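Local atomic coordinates of Rho guanyl nucleotide exchange factor (Rom2), putative (Aspergillus fumigatus Af293, PDB entry 5O51), a protein that probably acts as a guanine nucleotide exchange factor for Rho-type GTPases and is represented here by its CNH domain, a seven-bladed beta-propeller. Residues L275-I280 and R291-S296; S248-R253 and P260-S265; N269-A274 and F283-I288; I317-E322 and A331-W336. One frame throughout, in Å; residues are numbered along the deposited sequence.

Contact 1 (L275-I280 and R291-S296); sequences LSYPYI and RHIETS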
# COMPACT_ATOMS: atom_id res chain seq x y z
N LEU A 275 10.03 3.51 -4.32
CA LEU A 275 11.08 3.95 -5.25
C LEU A 275 11.14 5.48 -5.37
O LEU A 275 10.15 6.13 -5.70
CB LEU A 275 10.88 3.25 -6.59
CG LEU A 275 11.85 3.58 -7.74
CD1 LEU A 275 13.33 3.44 -7.37
CD2 LEU A 275 11.50 2.71 -8.93
N SER A 276 12.28 6.08 -5.05
CA SER A 276 12.55 7.51 -5.30
C SER A 276 13.93 7.67 -5.95
O SER A 276 14.94 7.93 -5.27
CB SER A 276 12.43 8.30 -4.01
OG SER A 276 12.49 9.65 -4.30
N TYR A 277 13.96 7.50 -7.27
CA TYR A 277 15.21 7.42 -8.08
C TYR A 277 16.27 8.41 -7.60
O TYR A 277 15.92 9.55 -7.32
CB TYR A 277 14.94 7.57 -9.60
CG TYR A 277 16.09 6.99 -10.45
CD1 TYR A 277 17.28 7.72 -10.62
CD2 TYR A 277 15.99 5.71 -11.08
CE1 TYR A 277 18.33 7.20 -11.35
CE2 TYR A 277 17.08 5.20 -11.83
CZ TYR A 277 18.24 5.97 -11.93
OH TYR A 277 19.36 5.57 -12.62
N PRO A 278 17.55 8.02 -7.42
CA PRO A 278 18.12 6.70 -7.67
C PRO A 278 18.02 5.72 -6.46
O PRO A 278 18.84 4.79 -6.37
CB PRO A 278 19.60 7.07 -7.95
CG PRO A 278 19.84 8.17 -7.00
CD PRO A 278 18.56 8.92 -6.83
N TYR A 279 17.04 5.89 -5.56
CA TYR A 279 17.00 5.03 -4.35
C TYR A 279 15.84 4.06 -4.32
O TYR A 279 14.78 4.31 -4.89
CB TYR A 279 17.03 5.86 -3.11
CG TYR A 279 18.16 6.88 -3.04
CD1 TYR A 279 19.49 6.47 -2.92
CD2 TYR A 279 17.90 8.24 -3.07
CE1 TYR A 279 20.51 7.39 -2.83
CE2 TYR A 279 18.91 9.18 -3.00
CZ TYR A 279 20.21 8.75 -2.87
OH TYR A 279 21.25 9.67 -2.79
N ILE A 280 16.05 2.90 -3.68
CA ILE A 280 14.99 1.94 -3.43
C ILE A 280 15.02 1.78 -1.93
O ILE A 280 16.12 1.56 -1.33
CB ILE A 280 15.13 0.65 -4.26
CG1 ILE A 280 14.21 -0.48 -3.75
CG2 ILE A 280 16.54 0.12 -4.31
CD1 ILE A 280 12.77 -0.21 -4.12
N ARG A 291 18.98 1.42 -0.61
CA ARG A 291 19.97 1.02 -1.63
C ARG A 291 19.86 1.88 -2.92
O ARG A 291 18.77 2.35 -3.30
CB ARG A 291 19.80 -0.44 -2.07
CG ARG A 291 19.74 -1.51 -0.96
CD ARG A 291 21.09 -2.01 -0.57
NE ARG A 291 21.00 -3.16 0.29
CZ ARG A 291 21.46 -4.39 0.03
NH1 ARG A 291 22.10 -4.68 -1.12
NH2 ARG A 291 21.26 -5.36 0.95
N HIS A 292 21.01 1.97 -3.60
CA HIS A 292 21.15 2.56 -4.97
C HIS A 292 20.64 1.63 -6.07
O HIS A 292 21.12 0.53 -6.23
CB HIS A 292 22.60 2.91 -5.23
CG HIS A 292 22.78 4.00 -6.23
ND1 HIS A 292 22.67 3.77 -7.57
CD2 HIS A 292 23.11 5.31 -6.09
CE1 HIS A 292 22.86 4.90 -8.23
NE2 HIS A 292 23.14 5.84 -7.35
N ILE A 293 19.66 2.07 -6.84
CA ILE A 293 19.05 1.24 -7.88
C ILE A 293 20.01 0.82 -9.02
O ILE A 293 19.81 -0.20 -9.64
CB ILE A 293 17.78 1.98 -8.45
CG1 ILE A 293 16.90 1.10 -9.32
CG2 ILE A 293 18.16 3.20 -9.31
CD1 ILE A 293 16.11 0.06 -8.56
N GLU A 294 21.02 1.62 -9.32
CA GLU A 294 22.00 1.24 -10.35
C GLU A 294 23.02 0.26 -9.84
O GLU A 294 23.21 -0.83 -10.45
CB GLU A 294 22.69 2.48 -10.92
CG GLU A 294 21.77 3.46 -11.64
CD GLU A 294 20.88 2.79 -12.68
OE1 GLU A 294 21.16 1.64 -13.11
OE2 GLU A 294 19.87 3.43 -13.10
N THR A 295 23.68 0.62 -8.74
CA THR A 295 24.80 -0.19 -8.29
C THR A 295 24.43 -1.30 -7.33
O THR A 295 25.21 -2.21 -7.14
CB THR A 295 25.83 0.66 -7.60
OG1 THR A 295 25.28 1.11 -6.37
CG2 THR A 295 26.28 1.87 -8.53
N SER A 296 23.28 -1.15 -6.65
CA SER A 296 22.70 -2.10 -5.67
C SER A 296 23.37 -2.03 -4.34
O SER A 296 22.95 -2.73 -3.41
CB SER A 296 22.60 -3.54 -6.13
OG SER A 296 23.86 -4.23 -5.97

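Contact 2 (S248-R253 and P260-S265); sequences SFFVNR and PDWKIS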
# COMPACT_ATOMS: atom_id res chain seq x y z
N SER A 248 15.27 -8.49 -4.02
CA SER A 248 14.77 -7.74 -5.15
C SER A 248 15.58 -8.03 -6.38
O SER A 248 16.79 -8.21 -6.28
CB SER A 248 14.73 -6.22 -4.86
OG SER A 248 13.68 -5.95 -3.95
N PHE A 249 14.90 -8.05 -7.55
CA PHE A 249 15.60 -8.14 -8.81
C PHE A 249 14.73 -7.69 -10.01
O PHE A 249 13.50 -7.48 -9.90
CB PHE A 249 16.08 -9.57 -9.02
CG PHE A 249 14.95 -10.55 -9.03
CD1 PHE A 249 14.47 -11.09 -7.86
CD2 PHE A 249 14.31 -10.85 -10.22
CE1 PHE A 249 13.38 -11.93 -7.87
CE2 PHE A 249 13.25 -11.71 -10.25
CZ PHE A 249 12.80 -12.27 -9.08
N PHE A 250 15.37 -7.57 -11.17
CA PHE A 250 14.64 -7.11 -12.39
C PHE A 250 14.19 -8.27 -13.32
O PHE A 250 14.93 -9.26 -13.50
CB PHE A 250 15.53 -6.20 -13.19
CG PHE A 250 15.80 -4.91 -12.57
CD1 PHE A 250 14.90 -3.86 -12.74
CD2 PHE A 250 17.00 -4.68 -11.89
CE1 PHE A 250 15.14 -2.64 -12.15
CE2 PHE A 250 17.25 -3.45 -11.34
CZ PHE A 250 16.32 -2.44 -11.45
N VAL A 251 13.03 -8.12 -13.96
CA VAL A 251 12.65 -9.00 -15.12
C VAL A 251 12.25 -8.18 -16.35
O VAL A 251 12.07 -6.94 -16.23
CB VAL A 251 11.56 -10.04 -14.85
CG1 VAL A 251 11.94 -10.96 -13.71
CG2 VAL A 251 10.20 -9.41 -14.64
N ASN A 252 12.13 -8.87 -17.50
CA ASN A 252 11.75 -8.21 -18.78
C ASN A 252 10.27 -8.15 -19.23
O ASN A 252 9.95 -7.33 -20.10
CB ASN A 252 12.57 -8.76 -19.97
CG ASN A 252 12.21 -10.20 -20.34
OD1 ASN A 252 11.22 -10.81 -19.85
ND2 ASN A 252 13.05 -10.78 -21.17
N ARG A 253 9.39 -8.99 -18.69
CA ARG A 253 8.01 -9.18 -19.27
C ARG A 253 8.09 -10.37 -20.19
O ARG A 253 8.86 -10.37 -21.12
CB ARG A 253 7.37 -7.92 -19.94
CG ARG A 253 6.77 -8.05 -21.33
CD ARG A 253 7.81 -8.12 -22.45
NE ARG A 253 7.73 -7.05 -23.45
CZ ARG A 253 7.02 -7.07 -24.59
NH1 ARG A 253 6.25 -8.11 -24.93
NH2 ARG A 253 7.07 -6.03 -25.40
N PRO A 260 21.26 -9.71 -15.15
CA PRO A 260 21.39 -11.01 -14.45
C PRO A 260 22.43 -11.01 -13.35
O PRO A 260 22.40 -11.87 -12.48
CB PRO A 260 21.77 -12.00 -15.58
CG PRO A 260 22.42 -11.16 -16.60
CD PRO A 260 21.89 -9.75 -16.49
N ASP A 261 23.36 -10.05 -13.38
CA ASP A 261 24.32 -9.90 -12.31
C ASP A 261 23.89 -9.00 -11.13
O ASP A 261 24.65 -8.83 -10.16
CB ASP A 261 25.65 -9.44 -12.89
CG ASP A 261 26.23 -10.49 -13.88
OD1 ASP A 261 26.12 -11.74 -13.64
OD2 ASP A 261 26.78 -10.04 -14.90
N TRP A 262 22.66 -8.49 -11.20
CA TRP A 262 22.14 -7.48 -10.25
C TRP A 262 21.16 -8.16 -9.37
O TRP A 262 20.19 -8.76 -9.86
CB TRP A 262 21.45 -6.32 -11.00
CG TRP A 262 21.13 -5.06 -10.20
CD1 TRP A 262 21.85 -3.91 -10.19
CD2 TRP A 262 19.99 -4.83 -9.33
NE1 TRP A 262 21.22 -2.98 -9.42
CE2 TRP A 262 20.09 -3.53 -8.87
CE3 TRP A 262 18.91 -5.60 -8.93
CZ2 TRP A 262 19.18 -2.99 -7.97
CZ3 TRP A 262 17.97 -5.04 -8.05
CH2 TRP A 262 18.12 -3.76 -7.58
N LYS A 263 21.41 -8.09 -8.07
CA LYS A 263 20.53 -8.71 -7.08
C LYS A 263 20.75 -8.04 -5.68
O LYS A 263 21.92 -7.85 -5.25
CB LYS A 263 20.87 -10.20 -6.96
CG LYS A 263 19.98 -11.00 -6.01
CD LYS A 263 20.50 -12.39 -5.69
CE LYS A 263 19.60 -13.05 -4.65
NZ LYS A 263 20.20 -14.25 -4.04
N ILE A 264 19.64 -7.77 -4.97
CA ILE A 264 19.68 -7.31 -3.56
C ILE A 264 19.06 -8.39 -2.73
O ILE A 264 17.99 -8.91 -3.06
CB ILE A 264 18.87 -5.99 -3.35
CG1 ILE A 264 19.53 -4.82 -4.08
CG2 ILE A 264 18.64 -5.66 -1.88
CD1 ILE A 264 18.61 -3.67 -4.34
N SER A 265 19.71 -8.72 -1.63
CA SER A 265 19.12 -9.53 -0.57
C SER A 265 18.94 -8.59 0.62
O SER A 265 19.93 -8.04 1.11
CB SER A 265 20.06 -10.71 -0.19
OG SER A 265 19.80 -11.84 -1.06
O HOH W 1 18.39 -8.43 -11.65

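Contact 3 (N269-A274 and F283-I288); sequences NPNAFA and FEPNFI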
# COMPACT_ATOMS: atom_id res chain seq x y z
N ASN A 269 13.20 -8.28 7.13
CA ASN A 269 12.00 -8.85 6.49
C ASN A 269 11.03 -7.74 6.09
O ASN A 269 10.02 -7.52 6.73
CB ASN A 269 11.38 -9.92 7.41
CG ASN A 269 12.32 -11.16 7.53
OD1 ASN A 269 12.50 -11.90 6.57
ND2 ASN A 269 13.05 -11.26 8.62
N PRO A 270 11.37 -6.98 5.03
CA PRO A 270 10.55 -5.79 4.71
C PRO A 270 9.11 -6.16 4.34
O PRO A 270 8.87 -7.20 3.73
CB PRO A 270 11.31 -5.11 3.54
CG PRO A 270 12.34 -6.18 3.04
CD PRO A 270 12.61 -7.04 4.25
N ASN A 271 8.16 -5.33 4.76
CA ASN A 271 6.74 -5.53 4.45
C ASN A 271 6.25 -4.41 3.49
O ASN A 271 5.09 -4.37 3.14
CB ASN A 271 5.88 -5.59 5.76
CG ASN A 271 6.07 -4.37 6.66
OD1 ASN A 271 6.17 -3.24 6.17
ND2 ASN A 271 6.10 -4.57 7.96
N ALA A 272 7.12 -3.46 3.10
CA ALA A 272 6.71 -2.40 2.14
C ALA A 272 7.91 -1.80 1.45
O ALA A 272 9.04 -1.89 1.99
CB ALA A 272 5.87 -1.32 2.86
N PHE A 273 7.67 -1.21 0.27
CA PHE A 273 8.73 -0.68 -0.55
C PHE A 273 8.31 0.66 -1.18
O PHE A 273 7.16 0.86 -1.44
CB PHE A 273 9.05 -1.67 -1.72
CG PHE A 273 9.73 -2.95 -1.28
CD1 PHE A 273 8.98 -4.01 -0.82
CD2 PHE A 273 11.09 -3.03 -1.24
CE1 PHE A 273 9.61 -5.18 -0.38
CE2 PHE A 273 11.73 -4.17 -0.79
CZ PHE A 273 10.99 -5.24 -0.36
N ALA A 274 9.27 1.53 -1.44
CA ALA A 274 9.09 2.68 -2.27
C ALA A 274 10.30 3.01 -3.12
O ALA A 274 11.47 2.83 -2.68
CB ALA A 274 8.78 3.86 -1.41
N PHE A 283 11.01 -0.96 3.85
CA PHE A 283 10.61 -0.70 5.26
C PHE A 283 10.36 -2.02 5.97
O PHE A 283 9.56 -2.82 5.47
CB PHE A 283 9.28 0.14 5.25
CG PHE A 283 9.45 1.52 4.70
CD1 PHE A 283 9.62 1.75 3.35
CD2 PHE A 283 9.50 2.59 5.53
CE1 PHE A 283 9.86 3.05 2.87
CE2 PHE A 283 9.69 3.89 5.06
CZ PHE A 283 9.88 4.11 3.74
N GLU A 284 10.98 -2.23 7.13
CA GLU A 284 10.79 -3.40 8.00
C GLU A 284 10.46 -2.82 9.38
O GLU A 284 10.78 -1.67 9.64
CB GLU A 284 12.13 -4.17 8.09
CG GLU A 284 12.00 -5.45 8.72
CD GLU A 284 12.91 -5.78 9.87
OE1 GLU A 284 13.02 -5.18 10.97
OE2 GLU A 284 13.43 -6.83 9.62
N PRO A 285 9.89 -3.62 10.32
CA PRO A 285 9.50 -2.97 11.59
C PRO A 285 10.61 -2.26 12.36
O PRO A 285 10.33 -1.24 13.02
CB PRO A 285 8.88 -4.14 12.38
CG PRO A 285 8.19 -4.91 11.31
CD PRO A 285 9.28 -4.96 10.23
N ASN A 286 11.85 -2.72 12.27
CA ASN A 286 12.95 -2.15 13.07
C ASN A 286 13.90 -1.32 12.27
O ASN A 286 14.76 -0.66 12.83
CB ASN A 286 13.75 -3.22 13.83
CG ASN A 286 12.92 -3.96 14.85
OD1 ASN A 286 12.85 -5.20 14.85
ND2 ASN A 286 12.28 -3.24 15.70
N PHE A 287 13.72 -1.23 10.97
CA PHE A 287 14.60 -0.31 10.20
C PHE A 287 14.20 -0.11 8.77
O PHE A 287 13.60 -0.95 8.12
CB PHE A 287 16.11 -0.77 10.23
CG PHE A 287 16.36 -2.19 9.75
CD1 PHE A 287 16.41 -3.23 10.65
CD2 PHE A 287 16.70 -2.43 8.44
CE1 PHE A 287 16.71 -4.52 10.23
CE2 PHE A 287 16.98 -3.72 8.02
CZ PHE A 287 16.92 -4.76 8.89
N ILE A 288 14.60 1.03 8.24
CA ILE A 288 14.48 1.30 6.81
C ILE A 288 15.86 1.10 6.17
O ILE A 288 16.82 1.72 6.61
CB ILE A 288 14.09 2.76 6.51
CG1 ILE A 288 12.82 3.14 7.29
CG2 ILE A 288 13.83 2.92 5.03
CD1 ILE A 288 12.47 4.59 7.21

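Contact 4 (I317-E322 and A331-W336); sequences ILYAYE and ASLDFW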
# COMPACT_ATOMS: atom_id res chain seq x y z
N ILE A 317 7.43 10.36 0.57
CA ILE A 317 7.07 9.11 1.25
C ILE A 317 6.74 9.46 2.68
O ILE A 317 7.57 10.00 3.40
CB ILE A 317 8.26 8.11 1.24
CG1 ILE A 317 8.68 7.89 -0.20
CG2 ILE A 317 7.87 6.79 1.92
CD1 ILE A 317 10.11 7.38 -0.35
N LEU A 318 5.51 9.16 3.08
CA LEU A 318 5.07 9.35 4.46
C LEU A 318 5.15 8.01 5.24
O LEU A 318 4.76 6.92 4.71
CB LEU A 318 3.64 9.92 4.45
CG LEU A 318 3.44 11.24 3.70
CD1 LEU A 318 2.00 11.65 3.58
CD2 LEU A 318 4.22 12.30 4.47
N TYR A 319 5.64 8.09 6.48
CA TYR A 319 5.80 6.91 7.31
C TYR A 319 5.64 7.28 8.77
O TYR A 319 5.65 8.44 9.08
CB TYR A 319 7.14 6.19 7.02
CG TYR A 319 8.37 6.87 7.58
CD1 TYR A 319 8.89 8.01 7.00
CD2 TYR A 319 8.99 6.41 8.75
CE1 TYR A 319 10.00 8.67 7.53
CE2 TYR A 319 10.11 7.04 9.28
CZ TYR A 319 10.63 8.18 8.64
OH TYR A 319 11.76 8.85 9.14
N ALA A 320 5.34 6.28 9.63
CA ALA A 320 5.25 6.44 11.08
C ALA A 320 6.23 5.57 11.86
O ALA A 320 6.59 4.50 11.40
CB ALA A 320 3.81 6.16 11.55
N TYR A 321 6.60 6.02 13.04
CA TYR A 321 7.46 5.27 13.96
C TYR A 321 7.15 5.64 15.42
O TYR A 321 6.67 6.76 15.70
CB TYR A 321 8.94 5.47 13.58
CG TYR A 321 9.46 6.90 13.76
CD1 TYR A 321 9.43 7.77 12.71
CD2 TYR A 321 10.02 7.35 14.95
CE1 TYR A 321 9.89 9.05 12.81
CE2 TYR A 321 10.47 8.67 15.08
CZ TYR A 321 10.38 9.50 13.99
OH TYR A 321 10.82 10.81 13.98
N GLU A 322 7.42 4.72 16.35
CA GLU A 322 7.30 4.97 17.82
C GLU A 322 8.55 5.64 18.32
O GLU A 322 9.65 5.24 17.99
CB GLU A 322 7.23 3.69 18.64
CG GLU A 322 6.06 2.82 18.40
CD GLU A 322 5.99 1.56 19.28
OE1 GLU A 322 6.88 1.35 20.17
OE2 GLU A 322 5.03 0.77 19.02
N ALA A 331 6.13 11.23 9.73
CA ALA A 331 7.28 11.93 9.06
C ALA A 331 7.25 11.77 7.58
O ALA A 331 6.52 10.95 7.03
CB ALA A 331 8.58 11.42 9.64
N SER A 332 8.04 12.59 6.91
CA SER A 332 8.11 12.65 5.46
C SER A 332 9.55 12.48 4.98
O SER A 332 10.47 13.04 5.57
CB SER A 332 7.72 14.04 4.98
OG SER A 332 7.74 14.07 3.55
N LEU A 333 9.74 11.68 3.95
CA LEU A 333 11.08 11.61 3.29
C LEU A 333 10.93 12.17 1.91
O LEU A 333 10.03 11.70 1.18
CB LEU A 333 11.55 10.19 3.12
CG LEU A 333 11.94 9.46 4.38
CD1 LEU A 333 12.50 8.10 3.99
CD2 LEU A 333 12.93 10.20 5.24
N ASP A 334 11.77 13.13 1.54
CA ASP A 334 11.72 13.62 0.13
C ASP A 334 13.11 13.83 -0.47
O ASP A 334 13.97 14.42 0.19
CB ASP A 334 10.91 14.91 -0.01
CG ASP A 334 10.61 15.26 -1.50
OD1 ASP A 334 10.27 14.34 -2.30
OD2 ASP A 334 10.73 16.44 -1.87
N PHE A 335 13.31 13.28 -1.67
CA PHE A 335 14.62 13.29 -2.37
C PHE A 335 14.71 14.35 -3.48
O PHE A 335 13.74 14.58 -4.22
CB PHE A 335 15.00 11.89 -2.84
CG PHE A 335 15.09 10.92 -1.69
CD1 PHE A 335 16.21 10.90 -0.87
CD2 PHE A 335 14.01 10.13 -1.35
CE1 PHE A 335 16.29 10.03 0.24
CE2 PHE A 335 14.08 9.28 -0.23
CZ PHE A 335 15.22 9.23 0.56
N TRP A 336 15.85 15.03 -3.53
CA TRP A 336 16.09 16.10 -4.51
C TRP A 336 17.60 16.41 -4.75
O TRP A 336 18.42 16.34 -3.83
CB TRP A 336 15.32 17.37 -4.12
CG TRP A 336 15.23 18.34 -5.24
CD1 TRP A 336 14.64 18.13 -6.46
CD2 TRP A 336 15.76 19.67 -5.27
NE1 TRP A 336 14.78 19.25 -7.24
CE2 TRP A 336 15.45 20.21 -6.54
CE3 TRP A 336 16.47 20.46 -4.34
CZ2 TRP A 336 15.83 21.52 -6.91
CZ3 TRP A 336 16.84 21.75 -4.71
CH2 TRP A 336 16.52 22.27 -5.99

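Contact 1 (L275-I280 and R291-S296)
Pro-278 meets both His-292 and Ile-293 across the hairpin. Its CB lies over one face of the imidazole, a CH-pi contact 4.1 Å from Pro-278 CB to the centroid of the His-292 ring. Its carbonyl takes a nearly straight hydrogen bond, 2.9 Å from Ile-293 N to Pro-278 O. The CG2 branch of Ile-293 reaches the ring of Tyr-277, 3.4 Å from Tyr-277 CE2, the two side chains crossing at about a right angle. With chi1 at -167°, CG1 of Ile-293 swings away from its own amide and CG2 is the branch turned to the tyrosine. Further along, Ile-280 and Arg-291 form a hydrogen-bonded antiparallel pair, with 2.8 Å from Ile-280 N to Arg-291 O and 3.0 Å from Arg-291 N to Ile-280 O.

Behind this shell, the imidazole is steadied by the amide of Glu-294, which donates to His-292 ND1 at 3.2 Å. The guanidinium of Arg-291 holds Ser-296 O in its plane through NH1 and forms a salt bridge with Glu-289. Met-236 and Leu-241 of the preceding blade cover Ile-293. The cis peptide before Pro-278 makes a type VI turn between strands 272-276 and 279-284, and the contact lies at the open end of the hairpin 279-284/287-292, the two middle strands of a four-stranded antiparallel propeller blade.

Contact 2 (S248-R253 and P260-S265)
Two aromatic side chains, Phe-250 and Trp-262, dominate the apolar part of this contact in an edge-to-face pair. The phenyl edge is directed at the indole: Phe-250 CE2 sits over the centre of the Trp-262 ring system, with the centroids of the phenyl and the six-membered indole ring 4.7 Å apart and planes at 59°. The nearest approach is 3.6 Å, from Phe-250 CE2 to Trp-262 CE3. Trp-262 has CG anti to its amide nitrogen (chi1 -167°), which carries the indole across to strand 247-251, and its rim also comes up to the backbone there, with Trp-262 CZ3 4.0 Å from Phe-249 CA. Arg-259 adds a cation-pi interaction to the Phe-250 ring.

Backbone hydrogen bonds join only one pair of residues. Ser-248 N donates to Ile-264 O at 2.9 Å, and Ile-264 N returns a bond of 3.2 Å to Ser-248 O that is almost straight and lies in the carbonyl plane. This single antiparallel bridge attaches the short outermost strand, 264-265, to 247-251, the third strand of a propeller blade.

Beyond it the chains splay apart, and a water replaces the direct pairing: it accepts from Phe-250 N at 3.2 Å and lies 2.6 Å from Trp-262 O, a carbonyl that also receives Arg-257 NH2.

Polar side-chain contacts lead outward from the pair. The hydroxyl of Ser-248 is buried and hydrogen-bonded to Asn-243 OD1 and Trp-266 NE1, while Trp-262 NE1 makes a weak hydrogen bond to Glu-294 O in the next blade.

Contact 3 (N269-A274 and F283-I288)
A classic beta bulge marks the start of strand 272-276, where Asn-271 and Ala-272 together face Phe-283 on the neighbouring strand. The carbonyl of Phe-283 is shared by the two successive amides: Asn-271 N binds it at 3.0 Å to Phe-283 O, whereas Ala-272 N makes a weak bond of 3.5 Å to the same oxygen. In return, Phe-283 N donates to Ala-272 O at 2.9 Å. The regular ladder begins from that bond, the two residues forming a hydrogen-bonded antiparallel pair.

Before the bulge, a carboxylate takes over from the backbone. Glu-284 OE2 accepts the amide of Asn-269, 2.9 Å from Asn-269 N, through its anti lone pair. OE1 likewise uses its anti lone pair, for Asn-286 N at 3.0 Å. With each oxygen held by a main-chain N-H, the carboxylate is fixed in rotation and ties the incoming loop to the turn at 285-286. The chi1 of -170° extends CG away from the amide of Glu-284, and a bend at chi2 then turns the carboxylate back to Asn-269. Elsewhere along the turn, the side-chain amide nitrogen of Asn-271 approaches the Pro-285 ring, 3.9 Å from Asn-271 ND2 to Pro-285 CD.

The Phe-283 ring has Ala-272 O at its edge and in its plane, and Ile-288 CG2 over one face. It shares a side of the sheet with Ala-272, and Ile-317 and Tyr-319 of the adjoining blade pack against it. The bulge thus sits in the hairpin 272-276/279-284, which pairs the first, innermost strand of this propeller blade with the second.

Contact 4 (I317-E322 and A331-W336)
Ile-317 and Leu-333 begin the ladder as a hydrogen-bonded antiparallel pair, with 3.0 Å from Ile-317 N to Leu-333 O and 2.8 Å from Leu-333 N to Ile-317 O, both donors lying in the carbonyl planes. The tip of the isoleucine, CD1, reaches the edge of the Phe-335 ring. Leu-318 turns to the opposite face, where its CD2 lies 3.9 Å from Ser-332 CB; the serine hydroxyl is bound by Glu-316.

Tyr-319 pairs with Ala-331 through two more hydrogen bonds, 3.0 Å from Tyr-319 N to Ala-331 O and 2.9 Å from Ala-331 N to Tyr-319 O. Its chi1 of 75° places CG between N and C of its own backbone and leans the ring over the partner strand, where CE1 rests 3.7 Å from Ala-331 CB and 3.8 Å from Leu-333 CG. Tyr-321 leans the same way, with its ring edge beside the Ala-331 methyl and its hydroxyl bonded to Lys-8.

Strands 317-323 and 327-333 are the middle pair of the last blade. Strand 307-312 flanks them on one side and the N-terminal strand 8-12 on the other, closing the propeller ring, while Leu-281 and Ala-274 of the preceding blade cover Ile-317.

How the contacts relate
Contacts 1 and 3 share one blade and its strands 272-276, 279-284 and 287-292: contact 3 pairs the first two strands, its centre about 12 Å from the centre of the chain, and contact 1 the second and third, about 19 Å from it. Both are partly buried; contact 3 adds a carboxylate-to-backbone bond to its ladder, contact 1 a proline-imidazole CH-pi contact. Contacts 2 and 4 are buried, in the preceding and following blades, with centres about 26 Å apart and no touch. Contact 4 is a regular ladder with apolar side chains, whereas contact 2 has a single bridge supplemented by an aromatic pair and a water. Blade-to-blade packing connects them: Trp-262 of contact 2 meets Ser-296 of contact 1, whose Ser-276 and Tyr-279 meet Phe-335 of contact 4.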